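Local coordinates for protein purine nucleoside phosphorylase YlmD (Geobacillus stearothermophilus, PDB 6T1B) that cleaves adenosine, inosine and S-methyl-5'-thioadenosine by phosphorolysis and also deaminates adenosine, using a catalytic zinc ion, at residues A[123-128]-A[242-247]; A[148-153]-A[192-197]; A[205-208]-A[214-217]. One frame throughout, in Å; residues are numbered along the deposited sequence.

Interaction 1 of 3, residues A[123-128]-A[242-247]; sequences FADCVP and RCTSCE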
loop_
_atom_site.group_PDB
_atom_site.type_symbol
_atom_site.label_atom_id
_atom_site.label_comp_id
_atom_site.label_asym_id
_atom_site.label_seq_id
_atom_site.Cartn_x
_atom_site.Cartn_y
_atom_site.Cartn_z
ATOM N N PHE A 123 -2.421 1.933 -5.895
ATOM C CA PHE A 123 -1.320 2.839 -5.626
ATOM C C PHE A 123 -0.733 3.385 -6.919
ATOM O O PHE A 123 -0.612 2.666 -7.913
ATOM C CB PHE A 123 -0.199 2.110 -4.881
ATOM C CG PHE A 123 -0.581 1.768 -3.502
ATOM C CD1 PHE A 123 -0.384 2.685 -2.487
ATOM C CD2 PHE A 123 -1.236 0.594 -3.224
ATOM C CE1 PHE A 123 -0.794 2.408 -1.194
ATOM C CE2 PHE A 123 -1.654 0.318 -1.926
ATOM C CZ PHE A 123 -1.439 1.232 -0.922
ATOM N N ALA A 124 -0.267 4.643 -6.879
ATOM C CA ALA A 124 0.570 5.211 -7.931
ATOM C C ALA A 124 1.348 6.417 -7.398
ATOM O O ALA A 124 1.278 7.511 -7.943
ATOM C CB ALA A 124 -0.254 5.589 -9.152
ATOM N N ASP A 125 2.054 6.192 -6.289
ATOM C CA ASP A 125 2.982 7.126 -5.651
ATOM C C ASP A 125 2.846 7.007 -4.119
ATOM O O ASP A 125 3.834 7.108 -3.402
ATOM C CB ASP A 125 2.783 8.598 -5.993
ATOM C CG ASP A 125 3.398 9.017 -7.322
ATOM O OD1 ASP A 125 3.040 10.128 -7.730
ATOM O OD2 ASP A 125 4.247 8.302 -7.931
ATOM N N CYS A 126 1.633 6.818 -3.611
ATOM C CA CYS A 126 1.422 6.799 -2.161
ATOM C C CYS A 126 2.055 5.545 -1.581
ATOM O O CYS A 126 2.316 4.575 -2.281
ATOM C CB CYS A 126 -0.065 6.877 -1.855
ATOM S SG CYS A 126 -0.810 8.470 -2.319
ATOM N N VAL A 127 2.289 5.569 -0.280
ATOM C CA VAL A 127 3.027 4.489 0.353
ATOM C C VAL A 127 2.148 3.280 0.644
ATOM O O VAL A 127 1.161 3.393 1.388
ATOM C CB VAL A 127 3.702 4.961 1.658
ATOM C CG1 VAL A 127 4.515 3.823 2.252
ATOM C CG2 VAL A 127 4.551 6.178 1.401
ATOM N N PRO A 128 2.467 2.103 0.081
ATOM C CA PRO A 128 1.771 0.872 0.494
ATOM C C PRO A 128 2.470 0.283 1.709
ATOM O O PRO A 128 3.683 0.015 1.673
ATOM C CB PRO A 128 1.889 -0.033 -0.741
ATOM C CG PRO A 128 3.145 0.397 -1.429
ATOM C CD PRO A 128 3.466 1.830 -0.979
ATOM N N ARG A 242 12.587 1.366 -4.044
ATOM C CA ARG A 242 12.079 1.684 -5.370
ATOM C C ARG A 242 11.204 2.928 -5.316
ATOM O O ARG A 242 10.296 3.036 -4.476
ATOM C CB ARG A 242 11.264 0.512 -5.907
ATOM C CG ARG A 242 12.054 -0.751 -6.120
ATOM C CD ARG A 242 11.118 -1.846 -6.563
ATOM N NE ARG A 242 11.778 -3.124 -6.795
ATOM C CZ ARG A 242 12.319 -3.499 -7.949
ATOM N NH1 ARG A 242 12.316 -2.685 -8.988
ATOM N NH2 ARG A 242 12.881 -4.697 -8.045
ATOM N N CYS A 243 11.447 3.847 -6.261
ATOM C CA CYS A 243 10.647 5.058 -6.430
ATOM C C CYS A 243 9.732 4.876 -7.636
ATOM O O CYS A 243 10.212 4.590 -8.739
ATOM C CB CYS A 243 11.550 6.276 -6.692
ATOM S SG CYS A 243 10.644 7.802 -7.042
ATOM N N THR A 244 8.423 5.087 -7.424
ATOM C CA THR A 244 7.436 4.951 -8.492
ATOM C C THR A 244 7.632 5.994 -9.582
ATOM O O THR A 244 7.398 5.706 -10.758
ATOM C CB THR A 244 6.016 5.060 -7.924
ATOM O OG1 THR A 244 5.924 6.200 -7.053
ATOM C CG2 THR A 244 5.682 3.861 -7.129
ATOM N N SER A 245 8.007 7.222 -9.197
ATOM C CA SER A 245 8.249 8.233 -10.210
ATOM C C SER A 245 9.501 7.911 -11.017
ATOM O O SER A 245 9.479 8.062 -12.239
ATOM C CB SER A 245 8.319 9.640 -9.603
ATOM O OG SER A 245 8.836 10.580 -10.539
ATOM N N CYS A 246 10.573 7.462 -10.372
ATOM C CA CYS A 246 11.833 7.239 -11.056
ATOM C C CYS A 246 11.785 6.044 -11.992
ATOM O O CYS A 246 12.356 6.079 -13.077
ATOM C CB CYS A 246 12.931 6.986 -10.022
ATOM S SG CYS A 246 13.578 8.497 -9.222
ATOM N N GLU A 247 11.156 4.955 -11.543
ATOM C CA GLU A 247 11.161 3.685 -12.276
ATOM C C GLU A 247 9.972 3.665 -13.229
ATOM O O GLU A 247 9.018 2.902 -13.077
ATOM C CB GLU A 247 11.200 2.523 -11.287
ATOM C CG GLU A 247 12.493 2.552 -10.458
ATOM C CD GLU A 247 12.668 1.456 -9.399
ATOM O OE1 GLU A 247 12.136 0.328 -9.531
ATOM O OE2 GLU A 247 13.394 1.730 -8.412
#
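The flat carboxylate of Asp125 receives Thr244 on the anti side of OD2, 16° out of its plane. Nearby, the Phe123 ring, which touches the bound inosine, carries CB of Pro128 over the centre of one face, 3.5 Å above the ring plane. The Asp125–Thr244 bond is the one hydrogen bond between the two segments. Thr244 is the donor, with OG1 2.8 Å from Asp125 OD2. A chi1 of 48° sets OG1 between the backbone N and the carbonyl carbon of Thr244, facing the aspartate. Asp125 has partners beyond Thr244: Ser253 OG also bonds to OD2, and the backbone N of Arg255 bonds to OD1. Three bonds therefore fix the rotation of a buried carboxylate. With an alanine at this position, the hydroxyls of Thr244 and Ser253 and the N-H of Arg255 would probably lose the acceptor they share. Each segment also contributes to a zinc site. Cys126, next to Asp125, binds the catalytic zinc with His81 and His143. Cys243 and Cys246 bind the second zinc with Cys183 and Cys184. Cys246 N donates to Cys243 SG over 3.3 Å, as is common in zinc-binding Cys-x-x-Cys turns. The chemistry thus implies a short polar tie between the loop of the catalytic zinc and the turn of the second, probably structural, zinc.

Interaction 2 of 3, residues A[148-153]-A[192-197]; sequences GTAGGI and VDSLRP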
loop_
_atom_site.group_PDB
_atom_site.type_symbol
_atom_site.label_atom_id
_atom_site.label_comp_id
_atom_site.label_asym_id
_atom_site.label_seq_id
_atom_site.Cartn_x
_atom_site.Cartn_y
_atom_site.Cartn_z
ATOM N N GLY A 148 -2.994 10.643 4.855
ATOM C CA GLY A 148 -3.127 9.478 5.716
ATOM C C GLY A 148 -1.973 9.364 6.692
ATOM O O GLY A 148 -2.152 8.942 7.838
ATOM N N THR A 149 -0.773 9.747 6.254
ATOM C CA THR A 149 0.378 9.779 7.154
ATOM C C THR A 149 0.182 10.829 8.237
ATOM O O THR A 149 0.447 10.574 9.418
ATOM C CB THR A 149 1.652 10.044 6.349
ATOM O OG1 THR A 149 1.808 9.034 5.337
ATOM C CG2 THR A 149 2.882 9.993 7.223
ATOM N N ALA A 150 -0.320 12.005 7.865
ATOM C CA ALA A 150 -0.603 13.047 8.856
ATOM C C ALA A 150 -1.673 12.577 9.838
ATOM O O ALA A 150 -1.680 12.999 11.003
ATOM C CB ALA A 150 -1.049 14.331 8.150
ATOM N N GLY A 151 -2.579 11.709 9.386
ATOM C CA GLY A 151 -3.606 11.103 10.202
ATOM C C GLY A 151 -3.157 9.927 11.023
ATOM O O GLY A 151 -3.938 9.409 11.829
ATOM N N GLY A 152 -1.911 9.496 10.845
ATOM C CA GLY A 152 -1.380 8.406 11.638
ATOM C C GLY A 152 -1.877 7.029 11.256
ATOM O O GLY A 152 -2.001 6.157 12.125
ATOM N N ILE A 153 -2.133 6.773 9.975
ATOM C CA ILE A 153 -2.720 5.488 9.605
ATOM C C ILE A 153 -1.813 4.322 9.989
ATOM O O ILE A 153 -2.289 3.261 10.405
ATOM C CB ILE A 153 -3.119 5.473 8.116
ATOM C CG1 ILE A 153 -4.029 4.288 7.861
ATOM C CG2 ILE A 153 -1.916 5.481 7.197
ATOM C CD1 ILE A 153 -4.632 4.220 6.476
ATOM N N VAL A 192 4.355 19.621 5.428
ATOM C CA VAL A 192 5.282 19.222 6.482
ATOM C C VAL A 192 4.727 19.608 7.851
ATOM O O VAL A 192 4.877 18.859 8.826
ATOM C CB VAL A 192 6.708 19.743 6.227
ATOM C CG1 VAL A 192 7.259 19.136 4.925
ATOM C CG2 VAL A 192 6.750 21.243 6.189
ATOM N N ASP A 193 4.049 20.763 7.939
ATOM C CA ASP A 193 3.467 21.180 9.211
ATOM C C ASP A 193 2.429 20.179 9.707
ATOM O O ASP A 193 2.296 19.965 10.919
ATOM C CB ASP A 193 2.843 22.573 9.085
ATOM C CG ASP A 193 3.878 23.670 8.989
ATOM O OD1 ASP A 193 5.041 23.428 9.371
ATOM O OD2 ASP A 193 3.528 24.782 8.541
ATOM N N SER A 194 1.668 19.575 8.793
ATOM C CA SER A 194 0.692 18.577 9.202
ATOM C C SER A 194 1.360 17.288 9.658
ATOM O O SER A 194 0.758 16.524 10.424
ATOM C CB SER A 194 -0.264 18.269 8.045
ATOM O OG SER A 194 0.367 17.442 7.079
ATOM N N LEU A 195 2.577 17.020 9.191
ATOM C CA LEU A 195 3.290 15.820 9.582
ATOM C C LEU A 195 4.066 15.978 10.874
ATOM O O LEU A 195 4.242 14.982 11.595
ATOM C CB LEU A 195 4.260 15.383 8.477
ATOM C CG LEU A 195 3.623 15.000 7.149
ATOM C CD1 LEU A 195 4.676 14.779 6.079
ATOM C CD2 LEU A 195 2.773 13.738 7.294
ATOM N N ARG A 196 4.551 17.180 11.187
ATOM C CA ARG A 196 5.377 17.347 12.378
ATOM C C ARG A 196 4.727 16.784 13.636
ATOM O O ARG A 196 5.434 16.114 14.411
ATOM C CB ARG A 196 5.770 18.820 12.585
ATOM C CG ARG A 196 7.012 19.218 11.817
ATOM C CD ARG A 196 7.845 20.275 12.534
ATOM N NE ARG A 196 8.726 20.940 11.576
ATOM C CZ ARG A 196 8.291 21.778 10.642
ATOM N NH1 ARG A 196 6.995 22.049 10.561
ATOM N NH2 ARG A 196 9.141 22.332 9.790
ATOM N N PRO A 197 3.430 16.986 13.883
ATOM C CA PRO A 197 2.841 16.506 15.144
ATOM C C PRO A 197 2.833 15.003 15.295
ATOM O O PRO A 197 2.608 14.517 16.405
ATOM C CB PRO A 197 1.405 17.053 15.097
ATOM C CG PRO A 197 1.456 18.194 14.138
ATOM C CD PRO A 197 2.491 17.829 13.118
HETATM O O HOH W 1 -1.595 16.002 11.874
#
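Two helix ends pack here: Thr149 and Ala150 of helix 146-150 meet Ser194 and Leu195 of helix 189-195. The first helix closes with a Schellman motif at Gly152. Ile153 N bonds back to Gly148 O and Gly152 N to Thr149 O. Gly152 has a phi of 75°, a value that favours glycine. It also serves as N-cap of the following helix, 153-163, so the same glycine follows one helix and caps the next. Across the contact the packing is mostly apolar. The CD2 branch of Leu195 meets the first helix at Thr149 and Ala150. It lies 3.6 Å from the backbone N of Ala150 and 3.7 Å from CG2 of Thr149. In Thr149 the methyl CG2 stands anti to the backbone N, which turns it to the leucine. OG1 sits beside that N instead and bonds to Gly145 O and Asn223 ND2, so the polar branch is satisfied within the fold. Ala150 points its methyl at the other helix. Its CB is 3.6 Å from Ser194 OG and 4.0 Å from Leu195 CD2. Ser194 OG is itself bonded to Val191 O, one turn back, and offers Ala150 a packing contact alone. Leu195 also touches Trp207 and Leu217, so it stands between the first helix and the hairpin strands. Within 192-197, Arg196 NH1 forms a salt bridge with Asp193 OD1, which lies in the guanidinium plane. No direct hydrogen bond joins 148-153 to 192-197. A water links them instead, donating to Ala150 O at 3.1 Å and to Ser194 O at 2.8 Å.

Interaction 3 of 3, residues A[205-208]-A[214-217]; sequences LPWR and QYAL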
loop_
_atom_site.group_PDB
_atom_site.type_symbol
_atom_site.label_atom_id
_atom_site.label_comp_id
_atom_site.label_asym_id
_atom_site.label_seq_id
_atom_site.Cartn_x
_atom_site.Cartn_y
_atom_site.Cartn_z
ATOM N N LEU A 205 13.762 14.540 11.048
ATOM C CA LEU A 205 12.628 14.850 10.178
ATOM C C LEU A 205 12.820 14.216 8.809
ATOM O O LEU A 205 13.910 14.331 8.224
ATOM C CB LEU A 205 12.496 16.355 10.024
ATOM C CG LEU A 205 12.266 17.105 11.334
ATOM C CD1 LEU A 205 12.164 18.601 11.046
ATOM C CD2 LEU A 205 11.036 16.597 12.041
ATOM N N PRO A 206 11.795 13.576 8.283
ATOM C CA PRO A 206 11.926 12.878 6.995
ATOM C C PRO A 206 11.691 13.781 5.791
ATOM O O PRO A 206 10.993 13.412 4.833
ATOM C CB PRO A 206 10.848 11.789 7.087
ATOM C CG PRO A 206 9.776 12.441 7.909
ATOM C CD PRO A 206 10.504 13.282 8.933
ATOM N N TRP A 207 12.264 14.976 5.845
ATOM C CA TRP A 207 12.214 15.888 4.718
ATOM C C TRP A 207 13.411 16.815 4.810
ATOM O O TRP A 207 14.025 16.974 5.873
ATOM C CB TRP A 207 10.918 16.711 4.696
ATOM C CG TRP A 207 10.638 17.481 5.936
ATOM C CD1 TRP A 207 11.190 18.673 6.321
ATOM C CD2 TRP A 207 9.726 17.114 6.975
ATOM N NE1 TRP A 207 10.669 19.067 7.532
ATOM C CE2 TRP A 207 9.766 18.126 7.951
ATOM C CE3 TRP A 207 8.871 16.030 7.164
ATOM C CZ2 TRP A 207 8.993 18.074 9.100
ATOM C CZ3 TRP A 207 8.105 15.979 8.311
ATOM C CH2 TRP A 207 8.168 16.997 9.261
ATOM N N ARG A 208 13.729 17.447 3.679
ATOM C CA ARG A 208 14.827 18.395 3.548
ATOM C C ARG A 208 14.322 19.613 2.785
ATOM O O ARG A 208 13.649 19.461 1.766
ATOM C CB ARG A 208 15.976 17.741 2.765
ATOM C CG ARG A 208 17.167 18.643 2.519
ATOM C CD ARG A 208 18.296 17.900 1.807
ATOM N NE ARG A 208 18.794 16.771 2.593
ATOM C CZ ARG A 208 20.000 16.220 2.449
ATOM N NH1 ARG A 208 20.855 16.692 1.551
ATOM N NH2 ARG A 208 20.357 15.197 3.213
ATOM N N GLN A 214 10.018 24.887 0.265
ATOM C CA GLN A 214 9.850 23.676 -0.524
ATOM C C GLN A 214 10.670 22.557 0.103
ATOM O O GLN A 214 11.863 22.757 0.390
ATOM C CB GLN A 214 10.327 23.907 -1.957
ATOM C CG GLN A 214 9.474 24.902 -2.716
ATOM C CD GLN A 214 8.105 24.338 -3.030
ATOM O OE1 GLN A 214 7.115 24.653 -2.363
ATOM N NE2 GLN A 214 8.040 23.488 -4.042
ATOM N N TYR A 215 10.033 21.401 0.298
ATOM C CA TYR A 215 10.637 20.292 1.019
ATOM C C TYR A 215 10.572 19.020 0.201
ATOM O O TYR A 215 9.498 18.629 -0.270
ATOM C CB TYR A 215 9.917 20.069 2.348
ATOM C CG TYR A 215 9.884 21.302 3.193
ATOM C CD1 TYR A 215 8.852 22.222 3.064
ATOM C CD2 TYR A 215 10.893 21.577 4.104
ATOM C CE1 TYR A 215 8.816 23.365 3.824
ATOM C CE2 TYR A 215 10.864 22.719 4.872
ATOM C CZ TYR A 215 9.824 23.610 4.724
ATOM O OH TYR A 215 9.797 24.757 5.484
ATOM N N ALA A 216 11.734 18.388 0.028
ATOM C CA ALA A 216 11.781 17.031 -0.488
ATOM C C ALA A 216 11.352 16.074 0.614
ATOM O O ALA A 216 12.037 15.978 1.648
ATOM C CB ALA A 216 13.201 16.712 -0.938
ATOM N N LEU A 217 10.241 15.385 0.416
ATOM C CA LEU A 217 9.598 14.622 1.475
ATOM C C LEU A 217 9.751 13.133 1.228
ATOM O O LEU A 217 9.515 12.663 0.110
ATOM C CB LEU A 217 8.118 14.988 1.544
ATOM C CG LEU A 217 7.224 14.165 2.461
ATOM C CD1 LEU A 217 7.707 14.253 3.884
ATOM C CD2 LEU A 217 5.813 14.649 2.353
#
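Arg208 and Ala216 form an antiparallel hydrogen-bonded pair. Arg208 N donates to Ala216 O at 3.0 Å, tilted 20° from the carbonyl plane. Ala216 N returns a bond to Arg208 O at 2.8 Å, here in the carbonyl plane. Each of these oxygens also takes a CA-H contact: Trp207 CA lies 3.1 Å from Ala216 O, and Tyr215 CA lies 3.2 Å from Arg208 O. The neighbouring pair, Trp207 with Leu217, is non-hydrogen-bonded. Its side chains share one face of the sheet, and those of Arg208 and Ala216 are on the other. The Trp207 indole lies between two partners on the opposite strand. Its CD1 is 3.7 Å from Tyr215 CD2, and its CE3 is 3.9 Å from Leu217 CD1. With chi1 at 55° the indole leans back over its own backbone, and this turn brings CD1 to the tyrosine and CE3 to the leucine. Trp207 and Tyr215 run side by side in the same direction, but their ring planes are steeply inclined, at 79°, and meet obliquely. CB of Trp207 comes close to Ala216 O. Leu205 CB lies over one face of the indole, toward its rim, 3.8 Å above the plane. Leu217 CD1 also rests near Pro206 O. Farther out, helix 189-195 covers this face: Val192 touches Trp207 and Tyr215, and Leu195 touches Trp207 and Leu217. Tyr215 OH is held by Asp189 OD1. On the far edge of strand 214-217, backbone bonds run from Tyr215 to Val187 and from Leu217 to Tyr185. The pairing is that of a beta hairpin, strands 207-211 and 214-217, within a three-stranded antiparallel sheet packed against a helix.

From the N terminus, the chain first reaches 123-128, which leads from strand 118-123 of one six-stranded sheet into strand 127-133 of the other. Interaction 1 closes only at 242-247, 113 residues on, and ties this link between the sheets to the loop after strand 237-239. Both other contacts nest inside. Interaction 2 closes a smaller loop of 38 residues, joining helix 146-150 to helix 189-195. Interaction 3 follows in series and closes a hairpin over five residues. Interactions 2 and 3 touch: helix 189-195 packs on the hairpin, and just beyond it Arg196 CG meets Trp207 CZ2 at 3.6 Å. Interaction 1 touches neither; its nearest atoms are about 6 Å from interaction 2 and about 8 Å from interaction 3.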